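Local atomic coordinates of EscN (Escherichia coli O127:H6, PDB entry 2OBL), a protein that belongs to the type III secretion branch of the ATP synthase alpha/beta family, joining a P-loop NTPase core to a helical C-terminal domain. Residues A[99-104]-A[162-167]; A[10-15]-A[126-131]; A[289-294]-A[313-318]; A[253-258]-A[320-325]. The protein carries 1 engineered substitution. All coordinates share one frame; numbering follows the deposited sequence.

Contact 1: A[99-104]-A[162-167]; sequences IIVLAL and VLLMMD. With IMD (imidazole), chain D.
Val101 sits across from both Val162 and Leu164, one methyl for each: CG2 comes within 4.1 Å of Val162 CG1, while CG1 meets Leu164 CD1 at 4.0 Å. Its side chain crosses each of the two at a slant. Ala103 and Met166 continue this face, which helix 138-156 covers through Ala145, Ala148, Thr149 and Phe155. On the other face Leu102 and Met165 run side by side and point the same way, with Leu102 CD2 3.6 Å from Met165 SD. Met165 has CG anti to its backbone N (chi1 175°) and its chain bends at chi3, the side chain lying against Leu88, Ile91 and Cys92 of helix 84-94. The two strands are parallel neighbours in the central sheet of a P-loop NTPase core, in strict register and joined by five backbone hydrogen bonds, among them Met165 N to Val101 O at 2.8 Å. Asp167, ending the hydrophobic strand 161-167, is placed like a Walker B aspartate. Its OD2 accepts a nearly straight bond at 2.6 Å from N3 of an imidazole, probably from the crystallisation liquor, and forms a salt bridge with Lys84, while OD1 bonds Thr220 OG1. Leu104 CB touches imidazole N1 at 3.5 Å.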
loop_
_atom_site.group_PDB
_atom_site.type_symbol
_atom_site.label_atom_id
_atom_site.label_comp_id
_atom_site.label_asym_id
_atom_site.label_seq_id
_atom_site.Cartn_x
_atom_site.Cartn_y
_atom_site.Cartn_z
ATOM N N ILE A 99 6.861 12.460 -4.973
ATOM C CA ILE A 99 5.644 13.058 -4.432
ATOM C C ILE A 99 4.747 11.951 -3.905
ATOM O O ILE A 99 4.582 10.928 -4.559
ATOM C CB ILE A 99 4.857 13.767 -5.550
ATOM C CG1 ILE A 99 5.712 14.849 -6.226
ATOM C CG2 ILE A 99 3.547 14.345 -5.012
ATOM C CD1 ILE A 99 5.828 16.114 -5.423
ATOM N N ILE A 100 4.165 12.164 -2.733
ATOM C CA ILE A 100 3.205 11.219 -2.174
ATOM C C ILE A 100 1.845 11.891 -2.097
ATOM O O ILE A 100 1.711 12.990 -1.555
ATOM C CB ILE A 100 3.610 10.737 -0.756
ATOM C CG1 ILE A 100 5.006 10.110 -0.774
ATOM C CG2 ILE A 100 2.597 9.721 -0.237
ATOM C CD1 ILE A 100 5.595 9.954 0.616
ATOM N N VAL A 101 0.837 11.237 -2.666
ATOM C CA VAL A 101 -0.518 11.702 -2.518
ATOM C C VAL A 101 -1.249 10.685 -1.664
ATOM O O VAL A 101 -1.399 9.530 -2.058
ATOM C CB VAL A 101 -1.215 11.876 -3.879
ATOM C CG1 VAL A 101 -2.652 12.323 -3.696
ATOM C CG2 VAL A 101 -0.433 12.862 -4.748
ATOM N N LEU A 102 -1.689 11.134 -0.494
ATOM C CA LEU A 102 -2.374 10.291 0.473
ATOM C C LEU A 102 -3.860 10.593 0.459
ATOM O O LEU A 102 -4.269 11.760 0.388
ATOM C CB LEU A 102 -1.816 10.549 1.872
ATOM C CG LEU A 102 -0.589 9.748 2.292
ATOM C CD1 LEU A 102 0.162 10.440 3.404
ATOM C CD2 LEU A 102 -1.028 8.360 2.755
ATOM N N ALA A 103 -4.665 9.537 0.481
ATOM C CA ALA A 103 -6.083 9.676 0.672
ATOM C C ALA A 103 -6.404 8.938 1.951
ATOM O O ALA A 103 -6.271 7.698 2.024
ATOM C CB ALA A 103 -6.858 9.102 -0.494
ATOM N N LEU A 104 -6.769 9.701 2.977
ATOM C CA LEU A 104 -7.138 9.131 4.269
ATOM C C LEU A 104 -8.646 9.252 4.438
ATOM O O LEU A 104 -9.177 10.337 4.726
ATOM C CB LEU A 104 -6.407 9.855 5.397
ATOM C CG LEU A 104 -4.882 9.929 5.274
ATOM C CD1 LEU A 104 -4.291 10.672 6.460
ATOM C CD2 LEU A 104 -4.307 8.533 5.177
ATOM N N VAL A 162 5.259 9.406 -8.668
ATOM C CA VAL A 162 4.274 9.633 -7.619
ATOM C C VAL A 162 3.898 8.329 -6.906
ATOM O O VAL A 162 3.744 7.291 -7.536
ATOM C CB VAL A 162 3.003 10.269 -8.203
ATOM C CG1 VAL A 162 1.967 10.531 -7.108
ATOM C CG2 VAL A 162 3.346 11.568 -8.960
ATOM N N LEU A 163 3.781 8.392 -5.590
ATOM C CA LEU A 163 3.166 7.302 -4.827
ATOM C C LEU A 163 1.779 7.745 -4.395
ATOM O O LEU A 163 1.637 8.707 -3.636
ATOM C CB LEU A 163 4.006 6.938 -3.599
ATOM C CG LEU A 163 3.353 5.958 -2.618
ATOM C CD1 LEU A 163 3.003 4.649 -3.309
ATOM C CD2 LEU A 163 4.221 5.703 -1.372
ATOM N N LEU A 164 0.758 7.061 -4.902
ATOM C CA LEU A 164 -0.617 7.291 -4.461
ATOM C C LEU A 164 -0.928 6.255 -3.388
ATOM O O LEU A 164 -0.801 5.052 -3.622
ATOM C CB LEU A 164 -1.582 7.116 -5.631
ATOM C CG LEU A 164 -3.083 7.136 -5.305
ATOM C CD1 LEU A 164 -3.502 8.507 -4.723
ATOM C CD2 LEU A 164 -3.869 6.825 -6.577
ATOM N N MET A 165 -1.322 6.712 -2.207
ATOM C CA MET A 165 -1.580 5.779 -1.123
ATOM C C MET A 165 -2.974 6.032 -0.564
ATOM O O MET A 165 -3.247 7.099 -0.008
ATOM C CB MET A 165 -0.509 5.897 -0.023
ATOM C CG MET A 165 -0.806 5.028 1.200
ATOM S SD MET A 165 0.418 5.104 2.551
ATOM C CE MET A 165 1.825 4.273 1.839
ATOM N N MET A 166 -3.854 5.056 -0.732
ATOM C CA MET A 166 -5.248 5.235 -0.379
ATOM C C MET A 166 -5.606 4.330 0.788
ATOM O O MET A 166 -5.627 3.110 0.650
ATOM C CB MET A 166 -6.145 4.928 -1.573
ATOM C CG MET A 166 -7.619 5.071 -1.209
ATOM S SD MET A 166 -8.745 4.730 -2.566
ATOM C CE MET A 166 -7.973 5.667 -3.857
ATOM N N ASP A 167 -5.877 4.939 1.938
ATOM C CA ASP A 167 -6.235 4.209 3.147
ATOM C C ASP A 167 -7.633 4.712 3.524
ATOM O O ASP A 167 -7.742 5.733 4.207
ATOM C CB ASP A 167 -5.208 4.535 4.255
ATOM C CG ASP A 167 -5.367 3.672 5.514
ATOM O OD1 ASP A 167 -5.818 2.510 5.433
ATOM O OD2 ASP A 167 -5.029 4.162 6.615
HETATM N N1 IMD D . -7.687 7.862 8.008
HETATM C C2 IMD D . -7.371 6.911 7.102
HETATM N N3 IMD D . -6.241 6.291 7.530
HETATM C C4 IMD D . -5.846 6.853 8.701
HETATM C C5 IMD D . -6.759 7.853 9.000
#

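Contact 2: A[10-15]-A[126-131]; sequences ALLGRL and KCVLVV
Residues 10-15 and 126-131 meet in a short parallel edge pairing, where a turn from the N-terminal part of the chain docks beside strand 127-132 of the central sheet. The other side of that strand is taken by strand 99-105, so the loop continues the sheet outward. A type II beta turn from Leu11 to Arg14, closed by Arg14 N to Leu11 O, presents its backbone to the strand. Gly13, third in the turn with a positive phi of 83°, donates its N-H to Cys127 O at 2.7 Å, and Arg14 O accepts from Leu129 N at 3.1 Å. Leu15 then enters regular bridge geometry opposite Leu129, and Ile16 carries the backbone pairing on.

Side chains pack on both faces. Leu12 CD2 touches Val128 CG2 at 3.7 Å, the two side chains crossing at about a right angle; Phe155 of helix 138-156 lies against both. On the face of Leu129, Leu15 makes the contact through CD2, which reaches Leu129 CB at 3.7 Å and Val131 CG2 at 3.8 Å. With CG turned beside its own backbone N (chi1 -73°), Leu15 brings this branch over the strand. Leu116 of helix 109-116 touches Leu15 and Leu129.

Arg14 starts away from the strand and its side chain touches Asn26 and Pro30, while Leu15 N bonds Glu24 OE1. Both hydrogen bonds across the contact are main chain to main chain, so the docking of the turn depends on its backbone shape, with the side chains sealing both faces by mainly apolar contact, leucine on valine and leucine on leucine.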
loop_
_atom_site.group_PDB
_atom_site.type_symbol
_atom_site.label_atom_id
_atom_site.label_comp_id
_atom_site.label_asym_id
_atom_site.label_seq_id
_atom_site.Cartn_x
_atom_site.Cartn_y
_atom_site.Cartn_z
ATOM N N ALA A 10 1.179 24.207 -5.395
ATOM C CA ALA A 10 0.954 24.714 -4.036
ATOM C C ALA A 10 0.193 23.731 -3.149
ATOM O O ALA A 10 0.025 23.961 -1.941
ATOM C CB ALA A 10 0.243 26.088 -4.065
ATOM N N LEU A 11 -0.245 22.626 -3.750
ATOM C CA LEU A 11 -0.933 21.580 -3.018
ATOM C C LEU A 11 0.026 20.845 -2.084
ATOM O O LEU A 11 -0.400 20.261 -1.094
ATOM C CB LEU A 11 -1.597 20.579 -3.977
ATOM C CG LEU A 11 -2.842 21.007 -4.754
ATOM C CD1 LEU A 11 -3.248 19.941 -5.750
ATOM C CD2 LEU A 11 -3.998 21.304 -3.802
ATOM N N LEU A 12 1.318 20.862 -2.398
ATOM C CA LEU A 12 2.295 20.126 -1.593
ATOM C C LEU A 12 2.397 20.668 -0.164
ATOM O O LEU A 12 2.464 21.894 0.052
ATOM C CB LEU A 12 3.675 20.145 -2.243
ATOM C CG LEU A 12 3.908 19.308 -3.497
ATOM C CD1 LEU A 12 5.378 19.386 -3.882
ATOM C CD2 LEU A 12 3.486 17.860 -3.266
ATOM N N GLY A 13 2.405 19.750 0.796
ATOM C CA GLY A 13 2.499 20.079 2.211
ATOM C C GLY A 13 1.162 20.441 2.827
ATOM O O GLY A 13 1.096 20.816 3.995
ATOM N N ARG A 14 0.086 20.308 2.062
ATOM C CA ARG A 14 -1.221 20.788 2.517
ATOM C C ARG A 14 -2.245 19.706 2.837
ATOM O O ARG A 14 -2.255 18.641 2.225
ATOM C CB ARG A 14 -1.819 21.760 1.506
ATOM C CG ARG A 14 -0.991 23.018 1.332
ATOM C CD ARG A 14 -1.844 24.173 0.865
ATOM N NE ARG A 14 -1.288 25.444 1.323
ATOM C CZ ARG A 14 -1.796 26.168 2.315
ATOM N NH1 ARG A 14 -2.898 25.769 2.958
ATOM N NH2 ARG A 14 -1.207 27.298 2.659
ATOM N N LEU A 15 -3.121 20.016 3.787
ATOM C CA LEU A 15 -4.288 19.184 4.073
ATOM C C LEU A 15 -5.444 19.692 3.237
ATOM O O LEU A 15 -5.793 20.873 3.287
ATOM C CB LEU A 15 -4.674 19.282 5.548
ATOM C CG LEU A 15 -3.762 18.585 6.542
ATOM C CD1 LEU A 15 -4.000 19.163 7.933
ATOM C CD2 LEU A 15 -4.057 17.117 6.511
ATOM N N LYS A 126 6.686 16.743 0.770
ATOM C CA LYS A 126 6.409 16.168 -0.554
ATOM C C LYS A 126 5.069 15.439 -0.628
ATOM O O LYS A 126 4.806 14.715 -1.596
ATOM C CB LYS A 126 7.534 15.240 -1.001
ATOM C CG LYS A 126 7.702 13.995 -0.170
ATOM C CD LYS A 126 8.813 13.139 -0.763
ATOM C CE LYS A 126 8.995 11.837 -0.001
ATOM N NZ LYS A 126 10.130 11.083 -0.606
ATOM N N CYS A 127 4.228 15.658 0.379
ATOM C CA CYS A 127 2.913 15.024 0.460
ATOM C C CYS A 127 1.771 15.972 0.123
ATOM O O CYS A 127 1.791 17.155 0.473
ATOM C CB CYS A 127 2.661 14.489 1.878
ATOM S SG CYS A 127 3.595 13.021 2.362
ATOM N N VAL A 128 0.764 15.434 -0.548
ATOM C CA VAL A 128 -0.553 16.058 -0.565
ATOM C C VAL A 128 -1.476 15.167 0.257
ATOM O O VAL A 128 -1.565 13.959 0.021
ATOM C CB VAL A 128 -1.107 16.212 -1.999
ATOM C CG1 VAL A 128 -2.427 16.978 -1.960
ATOM C CG2 VAL A 128 -0.105 16.938 -2.885
ATOM N N LEU A 129 -2.138 15.752 1.250
ATOM C CA LEU A 129 -2.913 14.976 2.213
ATOM C C LEU A 129 -4.403 15.196 1.993
ATOM O O LEU A 129 -4.951 16.206 2.436
ATOM C CB LEU A 129 -2.531 15.402 3.633
ATOM C CG LEU A 129 -1.033 15.346 3.942
ATOM C CD1 LEU A 129 -0.725 16.072 5.249
ATOM C CD2 LEU A 129 -0.580 13.911 4.024
ATOM N N VAL A 130 -5.048 14.270 1.279
ATOM C CA VAL A 130 -6.484 14.338 1.065
ATOM C C VAL A 130 -7.158 13.612 2.228
ATOM O O VAL A 130 -7.017 12.400 2.392
ATOM C CB VAL A 130 -6.898 13.695 -0.267
ATOM C CG1 VAL A 130 -8.431 13.767 -0.433
ATOM C CG2 VAL A 130 -6.171 14.369 -1.436
ATOM N N VAL A 131 -7.851 14.368 3.070
ATOM C CA VAL A 131 -8.405 13.787 4.287
ATOM C C VAL A 131 -9.901 13.998 4.369
ATOM O O VAL A 131 -10.391 15.136 4.290
ATOM C CB VAL A 131 -7.746 14.401 5.538
ATOM C CG1 VAL A 131 -8.392 13.847 6.823
ATOM C CG2 VAL A 131 -6.236 14.187 5.505
#

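Contact 3: A[289-294]-A[313-318]; sequences ATYKNP and KAIKNR. Engineered in segment 289-294: Pro294 (natural residue Val).
The guanidinium of Arg318 lies flat on one face of the Tyr291 ring, the planes 7° apart and the centres separated by 3.9 Å. Tyr291 CE2 sits over the middle of the guanidinium, 3.3 Å from Arg318 CZ, while Arg318 CD stands over the ring centre in a CH-pi contact, 3.6 Å from the centroid. A bend at chi2 (74°) lays the arginine chain across the ring, so that CB, CG and CD also touch its CE1 side. Ile315 CD1 and Ala314 O approach the ring obliquely, CD1 coming to 3.7 Å from Tyr291 CD1. The same methyl is modelled 3.0 Å from Lys292 O, an unusually short and doubtful approach. Beyond it Ile315 CG2 meets CG of Pro294, an engineered residue, at 3.6 Å. Thr290 OG1 touches Ala314 CB, although its hydrogen bond goes back to Lys286 O in its own helix.

The contact joins the end of helix 275-290 to helix 309-316 and the start of helix 318-325, within the helical C-terminal domain and near its surface. No hydrogen bond spans it; dispersion and, probably, attraction between the arginine's positive charge and the aromatic pi cloud hold the two segments together.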
loop_
_atom_site.group_PDB
_atom_site.type_symbol
_atom_site.label_atom_id
_atom_site.label_comp_id
_atom_site.label_asym_id
_atom_site.label_seq_id
_atom_site.Cartn_x
_atom_site.Cartn_y
_atom_site.Cartn_z
ATOM N N ALA A 289 8.950 -20.630 5.488
ATOM C CA ALA A 289 7.830 -21.573 5.506
ATOM C C ALA A 289 8.163 -22.871 6.241
ATOM O O ALA A 289 7.300 -23.463 6.889
ATOM C CB ALA A 289 7.365 -21.877 4.086
ATOM N N THR A 290 9.413 -23.311 6.144
ATOM C CA THR A 290 9.798 -24.613 6.690
ATOM C C THR A 290 10.225 -24.568 8.158
ATOM O O THR A 290 10.349 -25.611 8.799
ATOM C CB THR A 290 10.900 -25.300 5.835
ATOM O OG1 THR A 290 12.085 -24.494 5.819
ATOM C CG2 THR A 290 10.418 -25.515 4.403
ATOM N N TYR A 291 10.440 -23.370 8.697
ATOM C CA TYR A 291 10.940 -23.239 10.067
ATOM C C TYR A 291 9.984 -23.804 11.117
ATOM O O TYR A 291 8.768 -23.615 11.040
ATOM C CB TYR A 291 11.288 -21.788 10.418
ATOM C CG TYR A 291 11.585 -21.603 11.895
ATOM C CD1 TYR A 291 12.852 -21.862 12.411
ATOM C CD2 TYR A 291 10.591 -21.197 12.779
ATOM C CE1 TYR A 291 13.124 -21.709 13.764
ATOM C CE2 TYR A 291 10.853 -21.043 14.134
ATOM C CZ TYR A 291 12.121 -21.299 14.619
ATOM O OH TYR A 291 12.379 -21.141 15.962
ATOM N N LYS A 292 10.557 -24.493 12.100
ATOM C CA LYS A 292 9.802 -25.040 13.222
ATOM C C LYS A 292 10.561 -24.830 14.536
ATOM O O LYS A 292 11.739 -25.170 14.640
ATOM C CB LYS A 292 9.537 -26.533 13.016
ATOM C CG LYS A 292 8.519 -26.856 11.936
ATOM C CD LYS A 292 8.247 -28.353 11.875
ATOM C CE LYS A 292 7.608 -28.854 13.168
ATOM N NZ LYS A 292 7.038 -30.218 13.005
ATOM N N ASN A 293 9.874 -24.263 15.526
ATOM C CA ASN A 293 10.434 -24.047 16.857
ATOM C C ASN A 293 11.237 -25.259 17.339
ATOM O O ASN A 293 10.693 -26.358 17.428
ATOM C CB ASN A 293 9.292 -23.735 17.837
ATOM C CG ASN A 293 9.779 -23.464 19.252
ATOM O OD1 ASN A 293 10.977 -23.526 19.539
ATOM N ND2 ASN A 293 8.840 -23.164 20.148
ATOM N N PRO A 294 12.537 -25.064 17.637
ATOM C CA PRO A 294 13.414 -26.119 18.164
ATOM C C PRO A 294 12.920 -26.731 19.479
ATOM O O PRO A 294 13.140 -27.918 19.716
ATOM C CB PRO A 294 14.745 -25.394 18.391
ATOM C CG PRO A 294 14.695 -24.208 17.503
ATOM C CD PRO A 294 13.258 -23.792 17.462
ATOM N N LYS A 313 18.576 -25.933 7.783
ATOM C CA LYS A 313 19.015 -24.590 7.419
ATOM C C LYS A 313 18.084 -23.528 8.002
ATOM O O LYS A 313 18.529 -22.462 8.426
ATOM C CB LYS A 313 19.068 -24.453 5.904
ATOM C CG LYS A 313 19.824 -23.230 5.429
ATOM C CD LYS A 313 19.973 -23.238 3.924
ATOM C CE LYS A 313 20.887 -22.123 3.470
ATOM N NZ LYS A 313 21.020 -22.109 1.993
ATOM N N ALA A 314 16.790 -23.837 8.023
ATOM C CA ALA A 314 15.773 -22.920 8.529
ATOM C C ALA A 314 16.006 -22.542 9.988
ATOM O O ALA A 314 15.827 -21.385 10.374
ATOM C CB ALA A 314 14.391 -23.526 8.358
ATOM N N ILE A 315 16.403 -23.521 10.797
ATOM C CA ILE A 315 16.671 -23.275 12.207
ATOM C C ILE A 315 17.968 -22.497 12.356
ATOM O O ILE A 315 18.055 -21.540 13.127
ATOM C CB ILE A 315 16.793 -24.593 13.004
ATOM C CG1 ILE A 315 15.689 -25.578 12.604
ATOM C CG2 ILE A 315 16.772 -24.313 14.505
ATOM C CD1 ILE A 315 14.296 -25.184 13.069
ATOM N N LYS A 316 18.975 -22.927 11.606
ATOM C CA LYS A 316 20.281 -22.297 11.618
ATOM C C LYS A 316 20.188 -20.831 11.208
ATOM O O LYS A 316 20.917 -19.987 11.731
ATOM C CB LYS A 316 21.216 -23.049 10.670
ATOM C CG LYS A 316 22.658 -22.585 10.689
ATOM C CD LYS A 316 23.414 -23.185 9.522
ATOM C CE LYS A 316 23.059 -24.651 9.331
ATOM N NZ LYS A 316 23.586 -25.181 8.042
ATOM N N ASN A 317 19.285 -20.533 10.276
ATOM C CA ASN A 317 19.180 -19.184 9.715
ATOM C C ASN A 317 18.050 -18.339 10.312
ATOM O O ASN A 317 17.861 -17.185 9.919
ATOM C CB ASN A 317 19.063 -19.240 8.186
ATOM C CG ASN A 317 20.379 -19.596 7.509
ATOM O OD1 ASN A 317 20.491 -19.556 6.283
ATOM N ND2 ASN A 317 21.382 -19.942 8.305
ATOM N N ARG A 318 17.328 -18.909 11.274
ATOM C CA ARG A 318 16.172 -18.253 11.896
ATOM C C ARG A 318 16.437 -16.813 12.345
ATOM O O ARG A 318 15.772 -15.882 11.883
ATOM C CB ARG A 318 15.651 -19.088 13.069
ATOM C CG ARG A 318 14.692 -18.355 14.000
ATOM C CD ARG A 318 13.315 -18.163 13.387
ATOM N NE ARG A 318 12.313 -17.870 14.414
ATOM C CZ ARG A 318 11.015 -17.717 14.176
ATOM N NH1 ARG A 318 10.548 -17.824 12.939
ATOM N NH2 ARG A 318 10.182 -17.456 15.176
#

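Contact 4: A[253-258]-A[320-325]; sequences ENHFPA and LIQNFI
His255 projects toward helix 318-325 and meets Gln322 and Ile325 with the edge of its imidazole ring. This is the tight part. Ile325 CD1 lies near the ring plane, 3.7 Å from His255 CE1, and Gln322 NE2 is 3.2 Å from the same carbon. The amide is turned 57° against the ring, and the hydrogen bond of Gln322 NE2 goes to Gln326 OE1. Ile325 holds CG1 between its backbone N and carbonyl carbon (chi1 59°), which carries CD1 out to the histidine. Leu250 and Gln326 pack on His255 as well.

Around Pro257, which follows a cis peptide bond, the fit is looser. Pro257 CD is 3.8 Å from Ile325 O, and one water spans the separation, donating to Pro257 O at 2.7 Å and to Ile325 O at 2.9 Å. Here the two backbones meet through a water rather than directly.

Asn254, with positive phi, closes the preceding helix in a Schellman motif, and the chain beyond it passes the C-terminal end of helix 318-325, touching it through His255 and Pro257. The contact is an interdomain seam, where a loop of the nucleotide-binding core meets the helical C-terminal domain of this ATP synthase alpha/beta relative.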
loop_
_atom_site.group_PDB
_atom_site.type_symbol
_atom_site.label_atom_id
_atom_site.label_comp_id
_atom_site.label_asym_id
_atom_site.label_seq_id
_atom_site.Cartn_x
_atom_site.Cartn_y
_atom_site.Cartn_z
ATOM N N GLU A 253 2.702 -12.098 17.985
ATOM C CA GLU A 253 4.064 -12.534 18.267
ATOM C C GLU A 253 5.001 -11.334 18.397
ATOM O O GLU A 253 6.198 -11.498 18.612
ATOM C CB GLU A 253 4.562 -13.477 17.167
ATOM C CG GLU A 253 4.044 -14.891 17.305
ATOM C CD GLU A 253 4.300 -15.746 16.075
ATOM O OE1 GLU A 253 5.126 -15.356 15.216
ATOM O OE2 GLU A 253 3.670 -16.823 15.972
ATOM N N ASN A 254 4.438 -10.133 18.266
ATOM C CA ASN A 254 5.204 -8.889 18.232
ATOM C C ASN A 254 6.169 -8.881 17.060
ATOM O O ASN A 254 7.278 -8.360 17.138
ATOM C CB ASN A 254 5.917 -8.624 19.561
ATOM C CG ASN A 254 5.040 -7.877 20.534
ATOM O OD1 ASN A 254 4.696 -6.718 20.308
ATOM N ND2 ASN A 254 4.657 -8.538 21.614
ATOM N N HIS A 255 5.711 -9.468 15.962
ATOM C CA HIS A 255 6.481 -9.583 14.737
ATOM C C HIS A 255 6.000 -8.495 13.779
ATOM O O HIS A 255 4.936 -8.615 13.175
ATOM C CB HIS A 255 6.261 -10.981 14.154
ATOM C CG HIS A 255 6.891 -11.206 12.815
ATOM N ND1 HIS A 255 7.757 -12.249 12.572
ATOM C CD2 HIS A 255 6.744 -10.557 11.633
ATOM C CE1 HIS A 255 8.140 -12.216 11.307
ATOM N NE2 HIS A 255 7.539 -11.200 10.716
ATOM N N PHE A 256 6.776 -7.419 13.672
ATOM C CA PHE A 256 6.406 -6.267 12.838
ATOM C C PHE A 256 7.505 -5.824 11.872
ATOM O O PHE A 256 8.685 -5.785 12.256
ATOM C CB PHE A 256 6.035 -5.073 13.718
ATOM C CG PHE A 256 4.836 -5.308 14.588
ATOM C CD1 PHE A 256 3.564 -5.329 14.045
ATOM C CD2 PHE A 256 4.984 -5.484 15.952
ATOM C CE1 PHE A 256 2.453 -5.538 14.859
ATOM C CE2 PHE A 256 3.882 -5.692 16.774
ATOM C CZ PHE A 256 2.624 -5.713 16.231
ATOM N N PRO A 257 7.130 -5.452 10.627
ATOM C CA PRO A 257 5.770 -5.492 10.043
ATOM C C PRO A 257 5.181 -6.898 10.049
ATOM O O PRO A 257 5.910 -7.853 9.807
ATOM C CB PRO A 257 6.002 -5.046 8.591
ATOM C CG PRO A 257 7.256 -4.194 8.664
ATOM C CD PRO A 257 8.115 -4.908 9.671
ATOM N N ALA A 258 3.871 -7.027 10.292
ATOM C CA ALA A 258 3.246 -8.332 10.504
ATOM C C ALA A 258 2.867 -8.995 9.183
ATOM O O ALA A 258 1.759 -9.516 9.034
ATOM C CB ALA A 258 2.023 -8.203 11.406
ATOM N N LEU A 320 18.837 -14.743 11.666
ATOM C CA LEU A 320 19.197 -13.879 10.547
ATOM C C LEU A 320 17.948 -13.480 9.772
ATOM O O LEU A 320 17.712 -12.299 9.507
ATOM C CB LEU A 320 20.178 -14.586 9.615
ATOM C CG LEU A 320 21.621 -14.645 10.112
ATOM C CD1 LEU A 320 22.486 -15.326 9.075
ATOM C CD2 LEU A 320 22.127 -13.246 10.420
ATOM N N ILE A 321 17.153 -14.484 9.420
ATOM C CA ILE A 321 15.926 -14.281 8.657
ATOM C C ILE A 321 14.940 -13.373 9.401
ATOM O O ILE A 321 14.387 -12.440 8.823
ATOM C CB ILE A 321 15.263 -15.632 8.300
ATOM C CG1 ILE A 321 16.140 -16.398 7.299
ATOM C CG2 ILE A 321 13.869 -15.412 7.729
ATOM C CD1 ILE A 321 15.759 -17.854 7.132
ATOM N N GLN A 322 14.742 -13.638 10.689
ATOM C CA GLN A 322 13.812 -12.845 11.483
ATOM C C GLN A 322 14.279 -11.396 11.664
ATOM O O GLN A 322 13.474 -10.474 11.569
ATOM C CB GLN A 322 13.530 -13.516 12.837
ATOM C CG GLN A 322 12.788 -14.842 12.715
ATOM C CD GLN A 322 11.448 -14.697 12.011
ATOM O OE1 GLN A 322 11.142 -15.421 11.060
ATOM N NE2 GLN A 322 10.649 -13.750 12.469
ATOM N N ASN A 323 15.573 -11.195 11.909
ATOM C CA ASN A 323 16.129 -9.839 11.990
ATOM C C ASN A 323 16.025 -9.076 10.673
ATOM O O ASN A 323 16.016 -7.836 10.652
ATOM C CB ASN A 323 17.597 -9.871 12.420
ATOM C CG ASN A 323 17.770 -10.173 13.887
ATOM O OD1 ASN A 323 16.798 -10.265 14.639
ATOM N ND2 ASN A 323 19.017 -10.325 14.309
ATOM N N PHE A 324 15.970 -9.827 9.577
ATOM C CA PHE A 324 15.844 -9.245 8.247
ATOM C C PHE A 324 14.401 -8.772 7.993
ATOM O O PHE A 324 14.166 -7.616 7.618
ATOM C CB PHE A 324 16.275 -10.264 7.185
ATOM C CG PHE A 324 16.091 -9.785 5.760
ATOM C CD1 PHE A 324 16.995 -8.902 5.185
ATOM C CD2 PHE A 324 15.018 -10.225 4.998
ATOM C CE1 PHE A 324 16.833 -8.464 3.879
ATOM C CE2 PHE A 324 14.842 -9.777 3.684
ATOM C CZ PHE A 324 15.756 -8.904 3.130
ATOM N N ILE A 325 13.438 -9.662 8.208
ATOM C CA ILE A 325 12.047 -9.327 7.871
ATOM C C ILE A 325 11.359 -8.500 8.945
ATOM O O ILE A 325 10.487 -7.685 8.639
ATOM C CB ILE A 325 11.193 -10.568 7.516
ATOM C CG1 ILE A 325 11.165 -11.569 8.673
ATOM C CG2 ILE A 325 11.707 -11.208 6.223
ATOM C CD1 ILE A 325 10.297 -12.806 8.415
HETATM O O HOH W 1 7.766 -8.142 7.874
#

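Contacts 1 and 2 belong to one sheet, their centres 10 Å apart: strands 99-105 and 127-132 are neighbours, Leu104 N lying 2.8 Å from Val130 O, and Ile99 CD1 packs on Leu12 CD2. They follow one another across the sheet, from strand 161-167 through 99-105 and 127-132 to Leu15. Asp167, beside the probable P-loop, lies in contact 1. Contacts 3 and 4 lie toward the C-terminal end, centres 13 Å apart, joined through the consecutive helices 309-316 and 318-325. Contact 4 is the nearer of them to the core, its closest atoms about 12 Å from contact 1, whereas contact 3 stays about 26 Å away. Contacts 2 and 3, with centres 45 Å apart, occupy opposite sides of the chain's centre.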